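Local atomic coordinates of sugar kinase, pfkB family (Thermotoga maritima, PDB entry 2AJR), a protein that probably phosphorylates a phosphorylated sugar such as fructose 1-phosphate at the expense of ATP, as a pfkB-family kinase of the ribokinase clan. Residues P21-E26 against T46-G51; K218-Y223 against V239-K244. All coordinates share one frame; numbering follows the deposited sequence.

Contact 1 of 2, residues P21-E26 against T46-G51; sequences PALDRE and TQMSPG
The side chains of Arg25 and Met48, a selenomethionine, cross at about a right angle, with Met48 CB over one face of the guanidinium, 3.2 Å from Arg25 NH2. CG of Arg25 stands opposite the backbone N (chi1 179°), and bends at the next two torsions fold the chain back over the neighbouring strand. The edge of the guanidinium turns toward Thr46, whose OG1 bonds instead to Glu26 O at 3.0 Å. That carbonyl takes a second bond, from Gln47 N, and the two donors reach it from opposite faces of its plane. On the same side of the sheet as Arg25, Leu23 CD2 touches Met48 SE at 3.7 Å.

The face of Asp24, Glu26, Gln47 and Ser49 is mostly polar. Glu26 runs alongside Gln47, pointing the same way, its carboxylate 50° from the amide plane; OE2 takes a weak bond from Ser49 OG, while OE1 is held by Lys310 N. Asp24 sends OD2 over Gly51 CA at 3.6 Å and pairs with Lys310 NZ in a salt bridge. The backbones are joined by antiparallel bonds, among them Asp24 N to Ser49 O at 2.9 Å.

With an alanine at Arg25, the stem of Met48 would probably lose its cover and Phe123 of the second subunit its cation-pi partner.

Strand 46-51 is an edge strand, within this chain, of a four-stranded sheet, and 22-28 is hydrogen-bonded on its other side to 105-112. Such a small sheet beside the main domain is consistent with the lid of ribokinase-like kinases, and here the second subunit packs on it through Phe123. Leu23 and Pro50 rest on helix 76-89, and Pro50 also meets Ile55 of helix 53-63.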
ATOM      1  N   PRO A  21       7.638  -8.664 -10.953  1.00 32.41           N
ATOM      2  CA  PRO A  21       6.269  -8.193 -11.131  1.00 33.64           C
ATOM      3  C   PRO A  21       5.771  -7.378  -9.968  1.00 34.01           C
ATOM      4  O   PRO A  21       6.348  -7.438  -8.887  1.00 35.31           O
ATOM      5  CB  PRO A  21       5.450  -9.487 -11.163  1.00 33.68           C
ATOM      6  CG  PRO A  21       6.426 -10.564 -11.426  1.00 34.78           C
ATOM      7  CD  PRO A  21       7.689 -10.125 -10.792  1.00 32.35           C
ATOM      8  N   ALA A  22       4.678  -6.645 -10.170  1.00 33.94           N
ATOM      9  CA  ALA A  22       4.072  -5.903  -9.070  1.00 33.32           C
ATOM     10  C   ALA A  22       2.558  -5.861  -9.199  1.00 34.48           C
ATOM     11  O   ALA A  22       2.031  -5.956 -10.294  1.00 37.65           O
ATOM     12  CB  ALA A  22       4.647  -4.505  -9.002  1.00 30.89           C
ATOM     13  N   LEU A  23       1.870  -5.764  -8.068  1.00 34.29           N
ATOM     14  CA  LEU A  23       0.503  -5.278  -8.031  1.00 35.39           C
ATOM     15  C   LEU A  23       0.549  -3.764  -7.902  1.00 35.50           C
ATOM     16  O   LEU A  23       1.147  -3.237  -6.980  1.00 38.75           O
ATOM     17  CB  LEU A  23      -0.240  -5.855  -6.833  1.00 36.22           C
ATOM     18  CG  LEU A  23      -0.621  -7.312  -7.011  1.00 40.21           C
ATOM     19  CD1 LEU A  23      -0.959  -7.934  -5.675  1.00 45.55           C
ATOM     20  CD2 LEU A  23      -1.790  -7.395  -7.971  1.00 39.53           C
ATOM     21  N   ASP A  24      -0.067  -3.064  -8.837  1.00 35.25           N
ATOM     22  CA  ASP A  24      -0.096  -1.619  -8.811  1.00 35.83           C
ATOM     23  C   ASP A  24      -1.364  -1.200  -8.104  1.00 37.41           C
ATOM     24  O   ASP A  24      -2.464  -1.553  -8.535  1.00 40.27           O
ATOM     25  CB  ASP A  24      -0.089  -1.048 -10.231  1.00 33.94           C
ATOM     26  CG  ASP A  24       1.287  -1.018 -10.843  1.00 39.33           C
ATOM     27  OD1 ASP A  24       2.246  -0.610 -10.132  1.00 45.47           O
ATOM     28  OD2 ASP A  24       1.415  -1.395 -12.041  1.00 46.82           O
ATOM     29  N   ARG A  25      -1.215  -0.481  -6.998  1.00 38.16           N
ATOM     30  CA  ARG A  25      -2.339   0.175  -6.368  1.00 36.92           C
ATOM     31  C   ARG A  25      -2.338   1.651  -6.716  1.00 36.05           C
ATOM     32  O   ARG A  25      -1.540   2.424  -6.179  1.00 34.38           O
ATOM     33  CB  ARG A  25      -2.302   0.011  -4.857  1.00 38.11           C
ATOM     34  CG  ARG A  25      -3.504   0.728  -4.181  1.00 45.49           C
ATOM     35  CD  ARG A  25      -4.046  -0.030  -2.989  1.00 56.80           C
ATOM     36  NE  ARG A  25      -4.822  -1.212  -3.373  1.00 63.00           N
ATOM     37  CZ  ARG A  25      -6.078  -1.194  -3.824  1.00 62.80           C
ATOM     38  NH1 ARG A  25      -6.747  -0.054  -3.973  1.00 64.89           N
ATOM     39  NH2 ARG A  25      -6.671  -2.337  -4.126  1.00 60.04           N
ATOM     40  N   GLU A  26      -3.244   2.033  -7.612  1.00 37.17           N
ATOM     41  CA  GLU A  26      -3.433   3.429  -8.006  1.00 37.53           C
ATOM     42  C   GLU A  26      -4.513   4.081  -7.134  1.00 34.29           C
ATOM     43  O   GLU A  26      -5.575   3.518  -6.877  1.00 34.94           O
ATOM     44  CB  GLU A  26      -3.820   3.525  -9.486  1.00 38.22           C
ATOM     45  CG  GLU A  26      -2.889   2.792 -10.500  1.00 40.15           C
ATOM     46  CD  GLU A  26      -3.684   2.048 -11.629  1.00 48.03           C
ATOM     47  OE1 GLU A  26      -4.148   2.743 -12.586  1.00 48.70           O
ATOM     48  OE2 GLU A  26      -3.839   0.775 -11.545  1.00 57.36           O
ATOM     49  N   THR A  46      -9.841   4.490  -6.637  1.00 45.11           N
ATOM     50  CA  THR A  46      -8.777   3.539  -6.488  1.00 44.59           C
ATOM     51  C   THR A  46      -8.886   2.466  -7.568  1.00 44.53           C
ATOM     52  O   THR A  46      -9.957   2.182  -8.085  1.00 45.28           O
ATOM     53  CB  THR A  46      -8.780   2.901  -5.100  1.00 44.20           C
ATOM     54  OG1 THR A  46      -7.493   2.311  -4.870  1.00 49.20           O
ATOM     55  CG2 THR A  46      -9.860   1.839  -4.968  1.00 39.11           C
ATOM     56  N   GLN A  47      -7.749   1.883  -7.902  1.00 45.18           N
ATOM     57  CA  GLN A  47      -7.665   0.883  -8.943  1.00 46.09           C
ATOM     58  C   GLN A  47      -6.542  -0.052  -8.559  1.00 44.33           C
ATOM     59  O   GLN A  47      -5.511   0.377  -8.040  1.00 44.51           O
ATOM     60  CB  GLN A  47      -7.354   1.550 -10.284  1.00 48.32           C
ATOM     61  CG  GLN A  47      -7.636   0.705 -11.516  1.00 54.86           C
ATOM     62  CD  GLN A  47      -9.133   0.559 -11.788  1.00 66.05           C
ATOM     63  OE1 GLN A  47      -9.795  -0.337 -11.251  1.00 66.93           O
ATOM     64  NE2 GLN A  47      -9.670   1.442 -12.627  1.00 67.58           N
HETATM   65  N   MSE A  48      -6.730  -1.334  -8.804  1.00 42.73           N
HETATM   66  CA  MSE A  48      -5.691  -2.279  -8.498  1.00 42.97           C
HETATM   67  C   MSE A  48      -5.556  -3.287  -9.611  1.00 40.73           C
HETATM   68  O   MSE A  48      -6.545  -3.843 -10.077  1.00 39.78           O
HETATM   69  CB  MSE A  48      -5.984  -2.951  -7.180  1.00 43.97           C
HETATM   70  CG  MSE A  48      -4.743  -3.516  -6.549  1.00 59.25           C
HETATM   71 SE   MSE A  48      -4.685  -5.450  -6.652  1.00101.34          SE
HETATM   72  CE  MSE A  48      -5.719  -5.952  -8.322  1.00 79.00           C
ATOM     73  N   SER A  49      -4.326  -3.521 -10.048  1.00 39.23           N
ATOM     74  CA  SER A  49      -4.120  -4.331 -11.228  1.00 39.21           C
ATOM     75  C   SER A  49      -2.739  -4.941 -11.253  1.00 38.18           C
ATOM     76  O   SER A  49      -1.815  -4.383 -10.670  1.00 38.53           O
ATOM     77  CB  SER A  49      -4.291  -3.453 -12.462  1.00 40.86           C
ATOM     78  OG  SER A  49      -3.347  -2.390 -12.465  1.00 48.75           O
ATOM     79  N   PRO A  50      -2.583  -6.074 -11.954  1.00 35.08           N
ATOM     80  CA  PRO A  50      -1.277  -6.635 -12.219  1.00 33.81           C
ATOM     81  C   PRO A  50      -0.399  -5.685 -12.984  1.00 33.64           C
ATOM     82  O   PRO A  50      -0.878  -5.016 -13.887  1.00 35.54           O
ATOM     83  CB  PRO A  50      -1.576  -7.841 -13.101  1.00 33.53           C
ATOM     84  CG  PRO A  50      -2.940  -8.193 -12.790  1.00 37.91           C
ATOM     85  CD  PRO A  50      -3.644  -6.900 -12.532  1.00 35.27           C
ATOM     86  N   GLY A  51       0.882  -5.650 -12.622  1.00 33.56           N
ATOM     87  CA  GLY A  51       1.856  -4.766 -13.218  1.00 32.21           C
ATOM     88  C   GLY A  51       3.248  -5.366 -13.261  1.00 32.35           C
ATOM     89  O   GLY A  51       3.430  -6.564 -13.055  1.00 32.74           O
TER

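Contact 2 of 2, residues K218-Y223 against V239-K244; sequences KTFDDY and VSYEVK
Tyr241 puts the edge of its ring over one face of Tyr223, CD1 to CD1 at 3.6 Å, the planes 68° apart and the centroids separated by 5.1 Å: a T-shaped pair. Its own face receives the edge of Phe220, whose CD1 comes to 3.6 Å from Tyr241 CE2, with planes at 65°. Tyr241 therefore gives an edge to one ring and a face to the other. Its CG is trans to the backbone N (chi1 180°), which carries the ring away from the strand to lie against the two helix residues. Glu242 CG sits over the centre of its opposite face.

Tyr223 also meets the strand at its rim, where CD2 touches Val239 CG1 at 3.9 Å, and Ser240 O approaches its CE2 obliquely.

The start of helix 220-233 is fixed by a capping box: Asp222 OD2 accepts from Thr219 N, while Thr219 OG1 takes a weak bond from Asp222 N.

Ile247 of strand 245-249 touches all three rings, and Leu256 adds to Phe220. No hydrogen bond crosses between the segments, so the contact rests mainly on ring edges, ring faces and the Val239 methyl, with the Ser240 carbonyl oxygen beside the Tyr223 ring.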
ATOM      1  N   LYS A 218      23.471  14.975 -21.114  1.00 40.24           N
ATOM      2  CA  LYS A 218      23.126  16.354 -20.751  1.00 41.21           C
ATOM      3  C   LYS A 218      22.667  17.200 -21.940  1.00 39.74           C
ATOM      4  O   LYS A 218      22.085  18.246 -21.748  1.00 41.26           O
ATOM      5  CB  LYS A 218      24.322  17.020 -20.049  1.00 43.32           C
ATOM      6  CG  LYS A 218      24.018  17.532 -18.628  1.00 46.48           C
ATOM      7  CD  LYS A 218      24.037  16.422 -17.594  1.00 48.63           C
ATOM      8  CE  LYS A 218      23.253  16.786 -16.320  1.00 52.60           C
ATOM      9  NZ  LYS A 218      23.672  18.097 -15.692  1.00 53.80           N
ATOM     10  N   THR A 219      22.907  16.741 -23.162  1.00 38.21           N
ATOM     11  CA  THR A 219      22.565  17.497 -24.360  1.00 37.11           C
ATOM     12  C   THR A 219      21.940  16.595 -25.434  1.00 35.88           C
ATOM     13  O   THR A 219      22.245  15.407 -25.504  1.00 33.90           O
ATOM     14  CB  THR A 219      23.826  18.163 -24.954  1.00 37.58           C
ATOM     15  OG1 THR A 219      24.672  17.164 -25.545  1.00 32.06           O
ATOM     16  CG2 THR A 219      24.588  18.923 -23.878  1.00 36.46           C
ATOM     17  N   PHE A 220      21.092  17.156 -26.291  1.00 34.62           N
ATOM     18  CA  PHE A 220      20.537  16.371 -27.393  1.00 34.74           C
ATOM     19  C   PHE A 220      21.582  15.487 -28.103  1.00 35.11           C
ATOM     20  O   PHE A 220      21.294  14.328 -28.413  1.00 35.36           O
ATOM     21  CB  PHE A 220      19.859  17.272 -28.407  1.00 35.11           C
ATOM     22  CG  PHE A 220      19.154  16.527 -29.509  1.00 32.19           C
ATOM     23  CD1 PHE A 220      18.032  15.766 -29.237  1.00 33.71           C
ATOM     24  CD2 PHE A 220      19.605  16.605 -30.822  1.00 28.88           C
ATOM     25  CE1 PHE A 220      17.365  15.077 -30.260  1.00 36.33           C
ATOM     26  CE2 PHE A 220      18.944  15.933 -31.843  1.00 34.54           C
ATOM     27  CZ  PHE A 220      17.815  15.170 -31.557  1.00 32.30           C
ATOM     28  N   ASP A 221      22.788  16.013 -28.335  1.00 34.97           N
ATOM     29  CA  ASP A 221      23.853  15.235 -28.983  1.00 35.10           C
ATOM     30  C   ASP A 221      24.282  14.023 -28.159  1.00 36.71           C
ATOM     31  O   ASP A 221      24.649  12.982 -28.719  1.00 39.18           O
ATOM     32  CB  ASP A 221      25.087  16.086 -29.284  1.00 34.91           C
ATOM     33  CG  ASP A 221      25.693  15.756 -30.636  1.00 42.34           C
ATOM     34  OD1 ASP A 221      25.001  15.965 -31.667  1.00 52.41           O
ATOM     35  OD2 ASP A 221      26.848  15.280 -30.670  1.00 49.46           O
ATOM     36  N   ASP A 222      24.249  14.142 -26.838  1.00 34.28           N
ATOM     37  CA  ASP A 222      24.503  12.981 -25.994  1.00 33.01           C
ATOM     38  C   ASP A 222      23.473  11.897 -26.207  1.00 31.74           C
ATOM     39  O   ASP A 222      23.813  10.722 -26.344  1.00 32.29           O
ATOM     40  CB  ASP A 222      24.496  13.367 -24.523  1.00 33.42           C
ATOM     41  CG  ASP A 222      25.545  14.379 -24.206  1.00 34.24           C
ATOM     42  OD1 ASP A 222      26.680  14.198 -24.704  1.00 39.35           O
ATOM     43  OD2 ASP A 222      25.239  15.356 -23.478  1.00 35.18           O
ATOM     44  N   TYR A 223      22.207  12.282 -26.207  1.00 30.65           N
ATOM     45  CA  TYR A 223      21.156  11.304 -26.409  1.00 30.81           C
ATOM     46  C   TYR A 223      21.287  10.683 -27.798  1.00 31.25           C
ATOM     47  O   TYR A 223      21.013   9.490 -27.964  1.00 27.91           O
ATOM     48  CB  TYR A 223      19.777  11.927 -26.241  1.00 31.65           C
ATOM     49  CG  TYR A 223      19.430  12.226 -24.818  1.00 30.32           C
ATOM     50  CD1 TYR A 223      19.891  13.379 -24.196  1.00 31.49           C
ATOM     51  CD2 TYR A 223      18.642  11.359 -24.090  1.00 30.08           C
ATOM     52  CE1 TYR A 223      19.568  13.655 -22.902  1.00 30.28           C
ATOM     53  CE2 TYR A 223      18.335  11.609 -22.787  1.00 31.70           C
ATOM     54  CZ  TYR A 223      18.794  12.754 -22.198  1.00 32.75           C
ATOM     55  OH  TYR A 223      18.456  13.005 -20.907  1.00 36.30           O
ATOM     56  N   VAL A 239      15.316   6.004 -27.743  1.00 33.23           N
ATOM     57  CA  VAL A 239      15.840   6.708 -26.578  1.00 32.82           C
ATOM     58  C   VAL A 239      15.007   7.938 -26.273  1.00 33.55           C
ATOM     59  O   VAL A 239      14.753   8.755 -27.142  1.00 32.01           O
ATOM     60  CB  VAL A 239      17.309   7.118 -26.795  1.00 33.42           C
ATOM     61  CG1 VAL A 239      17.804   7.933 -25.639  1.00 28.27           C
ATOM     62  CG2 VAL A 239      18.180   5.871 -27.007  1.00 31.19           C
ATOM     63  N   SER A 240      14.597   8.065 -25.013  1.00 35.95           N
ATOM     64  CA  SER A 240      13.708   9.132 -24.606  1.00 35.11           C
ATOM     65  C   SER A 240      14.466  10.386 -24.379  1.00 36.21           C
ATOM     66  O   SER A 240      15.587  10.373 -23.846  1.00 38.46           O
ATOM     67  CB  SER A 240      12.962   8.786 -23.345  1.00 31.56           C
ATOM     68  OG  SER A 240      11.969   7.857 -23.686  1.00 46.69           O
ATOM     69  N   TYR A 241      13.811  11.474 -24.763  1.00 35.47           N
ATOM     70  CA  TYR A 241      14.377  12.785 -24.676  1.00 35.02           C
ATOM     71  C   TYR A 241      13.290  13.772 -24.280  1.00 34.75           C
ATOM     72  O   TYR A 241      12.282  13.907 -24.964  1.00 35.73           O
ATOM     73  CB  TYR A 241      14.971  13.139 -26.020  1.00 33.91           C
ATOM     74  CG  TYR A 241      15.578  14.493 -26.022  1.00 37.40           C
ATOM     75  CD1 TYR A 241      16.716  14.765 -25.255  1.00 34.42           C
ATOM     76  CD2 TYR A 241      15.015  15.524 -26.783  1.00 35.31           C
ATOM     77  CE1 TYR A 241      17.287  16.027 -25.259  1.00 36.88           C
ATOM     78  CE2 TYR A 241      15.577  16.784 -26.787  1.00 38.97           C
ATOM     79  CZ  TYR A 241      16.708  17.030 -26.029  1.00 36.98           C
ATOM     80  OH  TYR A 241      17.249  18.273 -26.050  1.00 40.26           O
ATOM     81  N   GLU A 242      13.502  14.438 -23.152  1.00 35.26           N
ATOM     82  CA  GLU A 242      12.595  15.467 -22.643  1.00 36.21           C
ATOM     83  C   GLU A 242      11.151  14.987 -22.517  1.00 36.51           C
ATOM     84  O   GLU A 242      10.217  15.693 -22.882  1.00 32.74           O
ATOM     85  CB  GLU A 242      12.684  16.724 -23.495  1.00 36.31           C
ATOM     86  CG  GLU A 242      14.061  17.364 -23.466  1.00 44.87           C
ATOM     87  CD  GLU A 242      14.426  17.930 -22.095  1.00 52.05           C
ATOM     88  OE1 GLU A 242      15.511  17.601 -21.571  1.00 63.33           O
ATOM     89  OE2 GLU A 242      13.634  18.716 -21.540  1.00 60.45           O
ATOM     90  N   VAL A 243      10.992  13.771 -21.993  1.00 38.57           N
ATOM     91  CA  VAL A 243       9.690  13.232 -21.609  1.00 39.10           C
ATOM     92  C   VAL A 243       8.811  12.812 -22.789  1.00 40.68           C
ATOM     93  O   VAL A 243       8.325  11.691 -22.805  1.00 44.08           O
ATOM     94  CB  VAL A 243       8.901  14.239 -20.697  1.00 41.09           C
ATOM     95  CG1 VAL A 243       7.672  13.562 -20.062  1.00 38.04           C
ATOM     96  CG2 VAL A 243       9.827  14.845 -19.628  1.00 35.38           C
ATOM     97  N   LYS A 244       8.596  13.691 -23.768  1.00 40.90           N
ATOM     98  CA  LYS A 244       7.594  13.465 -24.835  1.00 39.00           C
ATOM     99  C   LYS A 244       8.180  13.358 -26.250  1.00 38.66           C
ATOM    100  O   LYS A 244       7.549  13.738 -27.229  1.00 40.52           O
ATOM    101  CB  LYS A 244       6.530  14.570 -24.797  1.00 37.75           C
ATOM    102  CG  LYS A 244       7.070  15.968 -24.873  1.00 37.21           C
ATOM    103  CD  LYS A 244       5.953  16.973 -24.725  1.00 38.02           C
ATOM    104  CE  LYS A 244       6.474  18.355 -24.459  1.00 36.03           C
ATOM    105  NZ  LYS A 244       7.125  18.939 -25.628  1.00 35.34           N
TER

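In the fold
The two contacts follow one another along the chain, contact 1 closing before contact 2 opens, and both belong to the pfkB-type kinase fold. Their centres are about 29 Å apart and their nearest atoms about 18 Å, so they do not touch. Contact 1 belongs to the small four-stranded sheet, close to the magnesium site formed by His267, Ala304, Arg307 and Glu309, and to the second subunit. Contact 2 belongs to the large ten-stranded sheet, where helix 220-233 links strands 200-201 and 236-241 in a beta-alpha-beta unit, away from the magnesium site. One thus builds the dimer side and probably the lid, the other the alpha/beta body of the kinase.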